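Local coordinates for protein hydroxyethylphosphonate dioxygenase (Streptomyces albus, PDB 6B9R) that probably catalyses the iron- and oxygen-dependent cleavage of 2-hydroxyethylphosphonate to hydroxymethylphosphonate and formate, at residues V143-G148 / Y164-G169; T155-P160 / V174-G179; S181-P186 / T301-D306; P340-L345 / L415-G420. All coordinates share one frame; numbering follows the deposited sequence.

Interaction 1: residues V143-G148 / Y164-G169; sequences VEWNKG and YFRSGG. With 2HE ((2-hydroxyethyl)phosphonic acid), chain F.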
loop_
_atom_site.group_PDB
_atom_site.type_symbol
_atom_site.label_atom_id
_atom_site.label_comp_id
_atom_site.label_asym_id
_atom_site.label_seq_id
_atom_site.Cartn_x
_atom_site.Cartn_y
_atom_site.Cartn_z
ATOM N N VAL A 143 -7.975 -15.244 34.663
ATOM C CA VAL A 143 -7.835 -14.572 33.377
ATOM C C VAL A 143 -6.846 -15.348 32.520
ATOM O O VAL A 143 -5.721 -15.632 32.947
ATOM C CB VAL A 143 -7.375 -13.120 33.574
ATOM C CG1 VAL A 143 -7.164 -12.445 32.231
ATOM C CG2 VAL A 143 -8.380 -12.363 34.428
ATOM N N GLU A 144 -7.260 -15.701 31.313
ATOM C CA GLU A 144 -6.407 -16.429 30.384
ATOM C C GLU A 144 -6.109 -15.495 29.224
ATOM O O GLU A 144 -7.009 -15.136 28.464
ATOM C CB GLU A 144 -7.072 -17.720 29.914
ATOM C CG GLU A 144 -7.218 -18.751 31.018
ATOM C CD GLU A 144 -5.894 -19.400 31.423
ATOM O OE1 GLU A 144 -4.876 -19.219 30.726
ATOM O OE2 GLU A 144 -5.874 -20.106 32.448
ATOM N N TRP A 145 -4.847 -15.100 29.105
ATOM C CA TRP A 145 -4.421 -14.095 28.149
ATOM C C TRP A 145 -4.112 -14.746 26.813
ATOM O O TRP A 145 -3.728 -15.915 26.750
ATOM C CB TRP A 145 -3.170 -13.382 28.653
ATOM C CG TRP A 145 -3.359 -12.646 29.928
ATOM C CD1 TRP A 145 -3.465 -13.170 31.175
ATOM C CD2 TRP A 145 -3.452 -11.234 30.070
ATOM N NE1 TRP A 145 -3.628 -12.161 32.101
ATOM C CE2 TRP A 145 -3.623 -10.962 31.440
ATOM C CE3 TRP A 145 -3.413 -10.167 29.165
ATOM C CZ2 TRP A 145 -3.744 -9.671 31.928
ATOM C CZ3 TRP A 145 -3.542 -8.883 29.655
ATOM C CH2 TRP A 145 -3.703 -8.649 31.019
ATOM N N ASN A 146 -4.265 -13.975 25.745
ATOM C CA ASN A 146 -3.741 -14.412 24.462
ATOM C C ASN A 146 -2.299 -13.927 24.327
ATOM O O ASN A 146 -1.740 -13.290 25.225
ATOM C CB ASN A 146 -4.639 -13.955 23.303
ATOM C CG ASN A 146 -4.619 -12.439 23.064
ATOM O OD1 ASN A 146 -3.672 -11.737 23.420
ATOM N ND2 ASN A 146 -5.677 -11.938 22.434
ATOM N N LYS A 147 -1.685 -14.237 23.191
ATOM C CA LYS A 147 -0.306 -13.864 22.926
ATOM C C LYS A 147 -0.203 -12.582 22.123
ATOM O O LYS A 147 0.906 -12.189 21.741
ATOM C CB LYS A 147 0.401 -15.003 22.191
ATOM C CG LYS A 147 0.254 -16.344 22.890
ATOM C CD LYS A 147 0.977 -17.454 22.128
ATOM C CE LYS A 147 0.747 -18.822 22.754
ATOM N NZ LYS A 147 0.927 -19.901 21.736
ATOM N N GLY A 148 -1.330 -11.929 21.857
ATOM C CA GLY A 148 -1.358 -10.831 20.918
ATOM C C GLY A 148 -1.392 -11.367 19.500
ATOM O O GLY A 148 -0.950 -12.490 19.240
ATOM N N TYR A 164 -8.703 -6.684 29.713
ATOM C CA TYR A 164 -7.354 -6.851 30.236
ATOM C C TYR A 164 -6.353 -6.607 29.119
ATOM O O TYR A 164 -6.559 -7.056 27.989
ATOM C CB TYR A 164 -7.158 -8.257 30.806
ATOM C CG TYR A 164 -8.182 -8.635 31.845
ATOM C CD1 TYR A 164 -9.442 -9.088 31.474
ATOM C CD2 TYR A 164 -7.888 -8.540 33.198
ATOM C CE1 TYR A 164 -10.387 -9.426 32.423
ATOM C CE2 TYR A 164 -8.823 -8.873 34.158
ATOM C CZ TYR A 164 -10.066 -9.322 33.765
ATOM O OH TYR A 164 -10.996 -9.659 34.714
ATOM N N PHE A 165 -5.274 -5.889 29.424
ATOM C CA PHE A 165 -4.321 -5.571 28.374
ATOM C C PHE A 165 -2.925 -5.417 28.956
ATOM O O PHE A 165 -2.756 -5.000 30.106
ATOM C CB PHE A 165 -4.735 -4.314 27.595
ATOM C CG PHE A 165 -5.005 -3.107 28.450
ATOM C CD1 PHE A 165 -6.232 -2.938 29.069
ATOM C CD2 PHE A 165 -4.053 -2.107 28.583
ATOM C CE1 PHE A 165 -6.496 -1.809 29.829
ATOM C CE2 PHE A 165 -4.310 -0.981 29.328
ATOM C CZ PHE A 165 -5.534 -0.832 29.960
ATOM N N ARG A 166 -1.922 -5.773 28.138
ATOM C CA ARG A 166 -0.527 -5.821 28.559
ATOM C C ARG A 166 0.346 -5.002 27.618
ATOM O O ARG A 166 0.105 -4.950 26.407
ATOM C CB ARG A 166 0.003 -7.266 28.604
ATOM C CG ARG A 166 -0.198 -7.958 29.927
ATOM C CD ARG A 166 0.135 -9.435 29.811
ATOM N NE ARG A 166 -0.149 -10.157 31.043
ATOM C CZ ARG A 166 -0.174 -11.482 31.135
ATOM N NH1 ARG A 166 0.057 -12.234 30.062
ATOM N NH2 ARG A 166 -0.440 -12.056 32.300
ATOM N N SER A 167 1.367 -4.372 28.190
ATOM C CA SER A 167 2.310 -3.559 27.435
ATOM C C SER A 167 3.521 -3.337 28.322
ATOM O O SER A 167 3.364 -3.020 29.504
ATOM C CB SER A 167 1.681 -2.220 27.021
ATOM O OG SER A 167 2.610 -1.381 26.359
ATOM N N GLY A 168 4.713 -3.521 27.763
ATOM C CA GLY A 168 5.942 -3.304 28.507
ATOM C C GLY A 168 6.001 -3.983 29.861
ATOM O O GLY A 168 6.534 -3.413 30.820
ATOM N N GLY A 169 5.431 -5.184 29.962
ATOM C CA GLY A 169 5.551 -5.989 31.163
ATOM C C GLY A 169 4.550 -5.710 32.263
ATOM O O GLY A 169 4.664 -6.298 33.345
HETATM O O3 2HE F . -8.113 -12.361 20.523
HETATM P P 2HE F . -8.766 -13.363 21.407
HETATM O O1 2HE F . -7.719 -13.912 22.498
HETATM O O2 2HE F . -9.363 -14.601 20.556
HETATM C CA 2HE F . -10.107 -12.474 22.232
HETATM C CB 2HE F . -10.726 -11.535 21.201
HETATM O O4 2HE F . -9.916 -10.366 20.997
HETATM O O HOH W 1 0.399 -12.735 27.076
#

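Interaction 2: residues T155-P160 / V174-G179; sequences TYFVGP and VPMNTG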
loop_
_atom_site.group_PDB
_atom_site.type_symbol
_atom_site.label_atom_id
_atom_site.label_comp_id
_atom_site.label_asym_id
_atom_site.label_seq_id
_atom_site.Cartn_x
_atom_site.Cartn_y
_atom_site.Cartn_z
ATOM N N THR A 155 -12.759 -2.912 19.453
ATOM C CA THR A 155 -13.666 -3.724 20.241
ATOM C C THR A 155 -14.785 -2.854 20.783
ATOM O O THR A 155 -14.526 -1.785 21.341
ATOM C CB THR A 155 -12.928 -4.415 21.387
ATOM O OG1 THR A 155 -11.865 -5.216 20.847
ATOM C CG2 THR A 155 -13.878 -5.311 22.147
ATOM N N TYR A 156 -16.017 -3.314 20.606
ATOM C CA TYR A 156 -17.210 -2.686 21.160
ATOM C C TYR A 156 -17.786 -3.589 22.243
ATOM O O TYR A 156 -17.959 -4.787 22.010
ATOM C CB TYR A 156 -18.247 -2.456 20.063
ATOM C CG TYR A 156 -19.510 -1.831 20.575
ATOM C CD1 TYR A 156 -19.626 -0.457 20.675
ATOM C CD2 TYR A 156 -20.591 -2.619 20.962
ATOM C CE1 TYR A 156 -20.796 0.125 21.151
ATOM C CE2 TYR A 156 -21.756 -2.049 21.438
ATOM C CZ TYR A 156 -21.852 -0.677 21.534
ATOM O OH TYR A 156 -23.017 -0.116 22.005
ATOM N N PHE A 157 -18.082 -3.025 23.421
ATOM C CA PHE A 157 -18.468 -3.819 24.589
ATOM C C PHE A 157 -19.981 -3.812 24.810
ATOM O O PHE A 157 -20.630 -2.772 24.689
ATOM C CB PHE A 157 -17.764 -3.298 25.842
ATOM C CG PHE A 157 -16.271 -3.441 25.792
ATOM C CD1 PHE A 157 -15.668 -4.630 26.172
ATOM C CD2 PHE A 157 -15.472 -2.397 25.355
ATOM C CE1 PHE A 157 -14.286 -4.775 26.132
ATOM C CE2 PHE A 157 -14.093 -2.524 25.308
ATOM C CZ PHE A 157 -13.492 -3.723 25.691
ATOM N N VAL A 158 -20.536 -4.982 25.132
ATOM C CA VAL A 158 -21.931 -5.122 25.549
ATOM C C VAL A 158 -21.942 -5.808 26.911
ATOM O O VAL A 158 -21.420 -6.922 27.058
ATOM C CB VAL A 158 -22.774 -5.922 24.539
ATOM C CG1 VAL A 158 -24.211 -6.052 25.058
ATOM C CG2 VAL A 158 -22.747 -5.271 23.140
ATOM N N GLY A 159 -22.542 -5.153 27.904
ATOM C CA GLY A 159 -22.661 -5.738 29.214
ATOM C C GLY A 159 -21.402 -5.562 30.036
ATOM O O GLY A 159 -20.458 -4.874 29.628
ATOM N N PRO A 160 -21.373 -6.178 31.223
ATOM C CA PRO A 160 -20.269 -5.956 32.185
ATOM C C PRO A 160 -19.031 -6.786 31.864
ATOM O O PRO A 160 -18.699 -7.771 32.531
ATOM C CB PRO A 160 -20.918 -6.348 33.520
ATOM C CG PRO A 160 -21.898 -7.426 33.134
ATOM C CD PRO A 160 -22.452 -7.003 31.795
ATOM N N VAL A 174 -9.288 -2.808 32.837
ATOM C CA VAL A 174 -10.244 -1.703 32.860
ATOM C C VAL A 174 -11.648 -2.277 32.704
ATOM O O VAL A 174 -11.966 -2.858 31.657
ATOM C CB VAL A 174 -9.927 -0.668 31.768
ATOM C CG1 VAL A 174 -11.028 0.359 31.675
ATOM C CG2 VAL A 174 -8.594 0.012 32.049
ATOM N N PRO A 175 -12.513 -2.153 33.709
ATOM C CA PRO A 175 -13.903 -2.607 33.547
ATOM C C PRO A 175 -14.652 -1.737 32.547
ATOM O O PRO A 175 -14.519 -0.512 32.536
ATOM C CB PRO A 175 -14.498 -2.465 34.957
ATOM C CG PRO A 175 -13.321 -2.256 35.878
ATOM C CD PRO A 175 -12.258 -1.609 35.053
ATOM N N MET A 176 -15.454 -2.385 31.714
ATOM C CA MET A 176 -16.240 -1.740 30.675
ATOM C C MET A 176 -17.719 -2.017 30.889
ATOM O O MET A 176 -18.109 -2.881 31.677
ATOM C CB MET A 176 -15.837 -2.257 29.286
ATOM C CG MET A 176 -14.377 -2.215 29.040
ATOM S SD MET A 176 -13.883 -0.524 28.685
ATOM C CE MET A 176 -12.128 -0.809 28.405
ATOM N N ASN A 177 -18.548 -1.295 30.139
ATOM C CA ASN A 177 -19.957 -1.640 30.042
ATOM C C ASN A 177 -20.446 -1.276 28.650
ATOM O O ASN A 177 -19.675 -0.829 27.800
ATOM C CB ASN A 177 -20.785 -0.958 31.126
ATOM C CG ASN A 177 -21.814 -1.896 31.727
ATOM O OD1 ASN A 177 -22.488 -2.647 31.009
ATOM N ND2 ASN A 177 -21.917 -1.884 33.047
ATOM N N THR A 178 -21.742 -1.486 28.421
ATOM C CA THR A 178 -22.316 -1.341 27.088
ATOM C C THR A 178 -22.044 0.033 26.493
ATOM O O THR A 178 -22.270 1.061 27.137
ATOM C CB THR A 178 -23.815 -1.602 27.150
ATOM O OG1 THR A 178 -24.023 -2.918 27.674
ATOM C CG2 THR A 178 -24.445 -1.509 25.752
ATOM N N GLY A 179 -21.539 0.046 25.256
ATOM C CA GLY A 179 -21.258 1.278 24.558
ATOM C C GLY A 179 -19.845 1.797 24.705
ATOM O O GLY A 179 -19.482 2.746 23.998
#

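Interaction 3: residues S181-P186 / T301-D306; sequences SVWGLP and TTTEAD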
loop_
_atom_site.group_PDB
_atom_site.type_symbol
_atom_site.label_atom_id
_atom_site.label_comp_id
_atom_site.label_asym_id
_atom_site.label_seq_id
_atom_site.Cartn_x
_atom_site.Cartn_y
_atom_site.Cartn_z
ATOM N N SER A 181 -15.694 1.246 24.193
ATOM C CA SER A 181 -14.952 0.684 23.068
ATOM C C SER A 181 -13.466 0.953 23.252
ATOM O O SER A 181 -13.062 1.843 24.000
ATOM C CB SER A 181 -15.452 1.255 21.738
ATOM O OG SER A 181 -15.267 2.661 21.680
ATOM N N VAL A 182 -12.649 0.182 22.538
ATOM C CA VAL A 182 -11.205 0.340 22.628
ATOM C C VAL A 182 -10.618 0.013 21.265
ATOM O O VAL A 182 -11.178 -0.781 20.507
ATOM C CB VAL A 182 -10.610 -0.556 23.733
ATOM C CG1 VAL A 182 -10.937 -2.012 23.465
ATOM C CG2 VAL A 182 -9.091 -0.331 23.887
ATOM N N TRP A 183 -9.515 0.680 20.944
ATOM C CA TRP A 183 -8.757 0.443 19.720
ATOM C C TRP A 183 -7.336 0.076 20.130
ATOM O O TRP A 183 -6.770 0.699 21.029
ATOM C CB TRP A 183 -8.772 1.696 18.816
ATOM C CG TRP A 183 -8.069 1.534 17.480
ATOM C CD1 TRP A 183 -8.642 1.204 16.275
ATOM C CD2 TRP A 183 -6.675 1.719 17.221
ATOM N NE1 TRP A 183 -7.683 1.175 15.286
ATOM C CE2 TRP A 183 -6.466 1.480 15.842
ATOM C CE3 TRP A 183 -5.577 2.061 18.023
ATOM C CZ2 TRP A 183 -5.212 1.577 15.254
ATOM C CZ3 TRP A 183 -4.331 2.155 17.438
ATOM C CH2 TRP A 183 -4.155 1.918 16.067
ATOM N N GLY A 184 -6.760 -0.939 19.493
ATOM C CA GLY A 184 -5.531 -1.534 19.993
ATOM C C GLY A 184 -4.576 -1.916 18.879
ATOM O O GLY A 184 -4.981 -2.267 17.769
ATOM N N LEU A 185 -3.282 -1.875 19.209
ATOM C CA LEU A 185 -2.182 -2.033 18.271
ATOM C C LEU A 185 -1.873 -3.502 18.032
ATOM O O LEU A 185 -2.247 -4.368 18.830
ATOM C CB LEU A 185 -0.942 -1.320 18.807
ATOM C CG LEU A 185 -1.005 0.202 18.749
ATOM C CD1 LEU A 185 0.209 0.809 19.468
ATOM C CD2 LEU A 185 -1.076 0.662 17.301
ATOM N N PRO A 186 -1.181 -3.805 16.932
ATOM C CA PRO A 186 -0.776 -5.190 16.661
ATOM C C PRO A 186 0.026 -5.801 17.807
ATOM O O PRO A 186 0.837 -5.132 18.448
ATOM C CB PRO A 186 0.084 -5.058 15.396
ATOM C CG PRO A 186 -0.440 -3.852 14.703
ATOM C CD PRO A 186 -0.819 -2.895 15.829
ATOM N N THR A 301 0.056 9.402 17.903
ATOM C CA THR A 301 -0.901 8.417 18.366
ATOM C C THR A 301 -1.515 8.910 19.671
ATOM O O THR A 301 -0.936 9.746 20.370
ATOM C CB THR A 301 -0.229 7.056 18.542
ATOM O OG1 THR A 301 -1.229 6.050 18.743
ATOM C CG2 THR A 301 0.740 7.090 19.729
ATOM N N THR A 302 -2.719 8.425 19.977
ATOM C CA THR A 302 -3.348 8.721 21.259
ATOM C C THR A 302 -3.338 7.514 22.187
ATOM O O THR A 302 -3.931 7.578 23.276
ATOM C CB THR A 302 -4.787 9.224 21.074
ATOM O OG1 THR A 302 -5.600 8.196 20.487
ATOM C CG2 THR A 302 -4.817 10.466 20.193
ATOM N N THR A 303 -2.680 6.427 21.780
ATOM C CA THR A 303 -2.646 5.210 22.577
ATOM C C THR A 303 -1.779 5.393 23.820
ATOM O O THR A 303 -0.845 6.204 23.855
ATOM C CB THR A 303 -2.113 4.017 21.761
ATOM O OG1 THR A 303 -0.897 4.372 21.086
ATOM C CG2 THR A 303 -3.146 3.522 20.742
ATOM N N GLU A 304 -2.113 4.616 24.846
ATOM C CA GLU A 304 -1.340 4.486 26.070
ATOM C C GLU A 304 -1.428 3.021 26.468
ATOM O O GLU A 304 -2.521 2.446 26.478
ATOM C CB GLU A 304 -1.872 5.414 27.173
ATOM C CG GLU A 304 -1.203 5.242 28.556
ATOM C CD GLU A 304 0.322 5.277 28.503
ATOM O OE1 GLU A 304 0.885 5.957 27.616
ATOM O OE2 GLU A 304 0.959 4.617 29.354
ATOM N N ALA A 305 -0.276 2.404 26.740
ATOM C CA ALA A 305 -0.210 0.951 26.892
ATOM C C ALA A 305 -0.822 0.259 25.672
ATOM O O ALA A 305 -1.514 -0.755 25.783
ATOM C CB ALA A 305 -0.882 0.497 28.193
ATOM N N ASP A 306 -0.587 0.843 24.495
ATOM C CA ASP A 306 -0.899 0.281 23.177
ATOM C C ASP A 306 -2.392 0.159 22.884
ATOM O O ASP A 306 -2.771 -0.524 21.907
ATOM C CB ASP A 306 -0.229 -1.082 22.978
ATOM C CG ASP A 306 1.273 -1.003 23.085
ATOM O OD1 ASP A 306 1.841 0.026 22.657
ATOM O OD2 ASP A 306 1.882 -1.952 23.620
#

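Interaction 4: residues P340-L345 / L415-G420; sequences PHTTSL and LMLRIG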
loop_
_atom_site.group_PDB
_atom_site.type_symbol
_atom_site.label_atom_id
_atom_site.label_comp_id
_atom_site.label_asym_id
_atom_site.label_seq_id
_atom_site.Cartn_x
_atom_site.Cartn_y
_atom_site.Cartn_z
ATOM N N PRO A 340 -5.902 7.128 10.392
ATOM C CA PRO A 340 -6.885 8.185 10.121
ATOM C C PRO A 340 -8.080 7.708 9.315
ATOM O O PRO A 340 -9.138 8.339 9.378
ATOM C CB PRO A 340 -6.067 9.222 9.340
ATOM C CG PRO A 340 -5.027 8.345 8.599
ATOM C CD PRO A 340 -4.636 7.348 9.671
ATOM N N HIS A 341 -7.954 6.616 8.572
ATOM C CA HIS A 341 -9.043 6.117 7.743
ATOM C C HIS A 341 -9.934 5.119 8.463
ATOM O O HIS A 341 -10.799 4.509 7.824
ATOM C CB HIS A 341 -8.470 5.500 6.471
ATOM C CG HIS A 341 -7.432 6.360 5.829
ATOM N ND1 HIS A 341 -7.720 7.606 5.310
ATOM C CD2 HIS A 341 -6.100 6.182 5.671
ATOM C CE1 HIS A 341 -6.612 8.143 4.828
ATOM N NE2 HIS A 341 -5.614 7.306 5.045
ATOM N N THR A 342 -9.737 4.924 9.768
ATOM C CA THR A 342 -10.624 4.092 10.563
ATOM C C THR A 342 -11.618 5.001 11.274
ATOM O O THR A 342 -11.216 5.873 12.051
ATOM C CB THR A 342 -9.843 3.239 11.564
ATOM O OG1 THR A 342 -9.077 2.263 10.849
ATOM C CG2 THR A 342 -10.801 2.515 12.497
ATOM N N THR A 343 -12.905 4.817 10.983
ATOM C CA THR A 343 -13.993 5.516 11.667
ATOM C C THR A 343 -14.870 4.472 12.330
ATOM O O THR A 343 -15.338 3.545 11.665
ATOM C CB THR A 343 -14.849 6.340 10.695
ATOM O OG1 THR A 343 -14.027 7.258 9.976
ATOM C CG2 THR A 343 -15.956 7.116 11.447
ATOM N N SER A 344 -15.100 4.624 13.630
ATOM C CA SER A 344 -15.975 3.731 14.368
ATOM C C SER A 344 -17.138 4.541 14.927
ATOM O O SER A 344 -16.930 5.603 15.535
ATOM C CB SER A 344 -15.194 3.024 15.478
ATOM O OG SER A 344 -14.576 3.981 16.319
ATOM N N LEU A 345 -18.358 4.052 14.710
ATOM C CA LEU A 345 -19.556 4.785 15.091
ATOM C C LEU A 345 -20.627 3.868 15.655
ATOM O O LEU A 345 -20.849 2.765 15.151
ATOM C CB LEU A 345 -20.161 5.534 13.900
ATOM C CG LEU A 345 -19.275 6.606 13.266
ATOM C CD1 LEU A 345 -19.851 7.031 11.909
ATOM C CD2 LEU A 345 -19.151 7.793 14.193
ATOM N N LEU A 415 -23.879 -0.846 14.817
ATOM C CA LEU A 415 -22.458 -0.573 14.962
ATOM C C LEU A 415 -21.858 -0.469 13.566
ATOM O O LEU A 415 -22.147 -1.308 12.708
ATOM C CB LEU A 415 -21.786 -1.693 15.761
ATOM C CG LEU A 415 -20.274 -1.636 16.003
ATOM C CD1 LEU A 415 -19.892 -0.382 16.763
ATOM C CD2 LEU A 415 -19.852 -2.896 16.761
ATOM N N MET A 416 -21.034 0.558 13.337
ATOM C CA MET A 416 -20.409 0.784 12.035
ATOM C C MET A 416 -18.904 0.927 12.213
ATOM O O MET A 416 -18.437 1.757 13.006
ATOM C CB MET A 416 -20.989 2.035 11.347
ATOM C CG MET A 416 -20.230 2.523 10.102
ATOM S SD MET A 416 -20.888 4.100 9.471
ATOM C CE MET A 416 -22.318 3.562 8.550
ATOM N N LEU A 417 -18.144 0.111 11.488
ATOM C CA LEU A 417 -16.694 0.236 11.448
ATOM C C LEU A 417 -16.287 0.419 9.995
ATOM O O LEU A 417 -16.589 -0.436 9.166
ATOM C CB LEU A 417 -15.993 -0.997 12.026
ATOM C CG LEU A 417 -14.462 -0.854 11.948
ATOM C CD1 LEU A 417 -13.946 0.303 12.824
ATOM C CD2 LEU A 417 -13.755 -2.139 12.319
ATOM N N ARG A 418 -15.611 1.526 9.705
ATOM C CA ARG A 418 -15.142 1.876 8.374
ATOM C C ARG A 418 -13.624 1.888 8.411
ATOM O O ARG A 418 -13.035 2.453 9.338
ATOM C CB ARG A 418 -15.673 3.248 7.952
ATOM C CG ARG A 418 -17.085 3.529 8.431
ATOM C CD ARG A 418 -17.458 4.974 8.158
ATOM N NE ARG A 418 -18.542 5.069 7.192
ATOM C CZ ARG A 418 -18.793 6.157 6.469
ATOM N NH1 ARG A 418 -18.015 7.231 6.583
ATOM N NH2 ARG A 418 -19.817 6.164 5.625
ATOM N N ILE A 419 -12.988 1.254 7.425
ATOM C CA ILE A 419 -11.532 1.146 7.402
ATOM C C ILE A 419 -11.034 1.455 5.999
ATOM O O ILE A 419 -11.739 1.245 5.005
ATOM C CB ILE A 419 -11.037 -0.251 7.847
ATOM C CG1 ILE A 419 -11.531 -1.334 6.883
ATOM C CG2 ILE A 419 -11.516 -0.574 9.269
ATOM C CD1 ILE A 419 -10.901 -2.704 7.121
ATOM N N GLY A 420 -9.807 1.957 5.921
ATOM C CA GLY A 420 -9.182 2.146 4.624
ATOM C C GLY A 420 -8.824 0.810 4.003
ATOM O O GLY A 420 -8.441 -0.138 4.692
HETATM O O HOH W 2 -8.196 2.259 8.337
#

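Interaction 1: residues V143-G148 / Y164-G169
W145 carries CG anti to its carbonyl carbon (chi1 -62°), which lays the indole against strand 161-167, and R166 meets it with a chain extended from CG to NE. The guanidinium lies flat on the ring: the planes differ by 7°, and R166 CZ stands 3.4 Å from the centroid of the W145 five-membered ring, a cation-pi contact. Further back along the arginine, R166 CD makes a CH-pi contact 3.8 Å from the centroid of the W145 six-membered ring. W145 NE1 and R166 NH2 are 3.2 Å apart, but both are donors, so the approach reflects stacking. The opposite indole face receives Y164 CB, 3.5 Å from W145 CH2. V143 CG2 in turn sits over the Y164 ring, 3.8 Å from its centroid. R166 NE is held by S171 OG, and R166 NH1 reaches, by a weak bond, a water in the guanidinium plane that donates to N146 O at 2.9 Å. Replacing W145 with alanine takes away the indole and would probably leave the guanidinium without its stacking surface, with a gap opened beside Y164 CB. The next residue, N146, faces the substrate: N146 ND2 donates to O1 of the bound 2-hydroxyethylphosphonate at 2.8 Å, while N146 OD1 accepts from G148 N. The loop thus joins a cation-pi stack on the small sheet to an Asx turn that lines the phosphonate pocket.

Interaction 2: residues T155-P160 / V174-G179
F157 and M176 form the innermost layer. M176 CG stands 3.6 Å from the centroid of the F157 ring and 5° off its normal, a CH-pi contact squarely over the face; with the chain bent at chi2 (-77°), M176 SD lies obliquely, 4.4 Å from the F157 ring centroid, a Met-aromatic contact. T155 CG2 covers the other face. An alanine in place of F157 lacks the ring, so the M176 side chain is likely to lose its platform and a gap to open between it and T155. Beside this core the backbones join: G179 N donates to F157 O at 3.0 Å, and T178 CA-H points at the same oxygen. Strand 152-158 belongs to the larger antiparallel sheet of the N-terminal cupin domain, and the turn after strand 170-175 closes over its end. There G159 N donates to T178 OG1 at 2.7 Å in a fairly straight bond (161°). Y156 OH lies 3.4 Å from G179 CA; glycine is called for here by the backbone angles, at which a CB would press on the carbonyl O of T178. Further out, N177 OD1 accepts from T178 N at 2.9 Å, N177 N is bonded to D180 OD2, and R195 NH1 holds M176 O. I203 packs on F157 from the adjoining strand 202-208, and F192 from strand 190-194 of the smaller sheet.

Interaction 3: residues S181-P186 / T301-D306
L185, just past strand 181-184, and D306, at the end of an irregular loop, bring their backbones to a CA-CA distance of 5.6 Å. L185 N donates to D306 O at 3.1 Å, and the donor sits almost on the extension of the carbonyl bond (C=O...N angle 169°). The same oxygen is approached by G184 CA at 3.5 Å in a CA-H...O contact. A305 and D306 both have positive phi, and D306 (phi 68°) presents its carbonyl to the strand. The contact marks the place where the chain, after an excursion of 114 residues that holds far more helix than strand, rejoins the antiparallel sheet of the N-terminal cupin domain: strand 307-310 follows directly and pairs with strand 181-184, W183 being backbone-bonded to R308. Among the side chains, L185 runs at about a right angle to D306, and its CD1 methyl lies 3.7 Å from D306 OD1. The other carboxylate oxygen, D306 OD2, is bonded to S167 OG. W183 offers the edge of its indole: T303 CG2 lies in the ring plane, 3.8 Å from W183 CZ3. W183 NE1 is tied to Y208 OH, and H339 meets the indole edge-to-face, two contacts that probably restrain the ring's orientation. T303 OG1, between its backbone N and carbonyl carbon (chi1 49°), donates to T301 OG1 at 2.9 Å; T301 OG1 is also bonded to D336 OD2. P435 of the second subunit packs on D306.

Interaction 4: residues P340-L345 / L415-G420
L415, the first of its segment, sends CD1 over the carbonyl of L345, its partner strand running antiparallel to it at 176°. These are central neighbours in the seven-stranded sheet of the second cupin domain, and four backbone hydrogen bonds set their register. M416 forms a hydrogen-bonded pair with L345: M416 N to L345 O and L345 N to M416 O both measure 2.9 Å. Their side chains lie side by side, with L345 CD1 4.0 Å from M416 SD. L417 faces S344 as a non-hydrogen-bonded pair; its CG is anti to the backbone N (chi1 179°), which carries CD1 back across the strand to within 3.9 Å of T342 CG2. On that face L206 also touches L417. R418 returns to the M416 side, and R418 N donates to T343 O at 2.8 Å. Its chain bends at chi3 (115°), after R418 CD has passed 3.9 Å from T343 CB; R418 NE then binds Q365 OE1, and R418 NH1 binds A247 O and A248 O of the second subunit. T343 OG1 bonds to that same A248 O, so this face of the sheet lies at the dimer interface. I419 sets CG2 alongside T342 OG1, which is hydrogen-bonded to Y208 OH. At G420, where H341 CB packs against the backbone, direct pairing gives way to a water that accepts from G420 N at 2.9 Å and also hydrogen-bonds T342 OG1 at 2.7 Å.

Interactions 1, 2 and 3 form one connected cluster beside the substrate site, of which N146 in interaction 1 is a direct ligand contact. Interactions 1 and 3 join where S167 OG lies 2.9 Å from D306 OD2, a probable hydrogen bond. Interactions 2 and 3 share a sheet, T155 N lying 2.9 Å from V182 O. Interactions 1 and 2 meet through F165 CE1 and V174 CG2, 3.6 Å apart. The side chain of F157 is about 9 Å from the bound substrate, and G184 about 9 Å from the iron. Interaction 4 lies in the other large sheet and touches interaction 2 where Y156 CB meets L415 CD2 at 3.7 Å; its nearest atoms to interaction 1 are about 16 Å away.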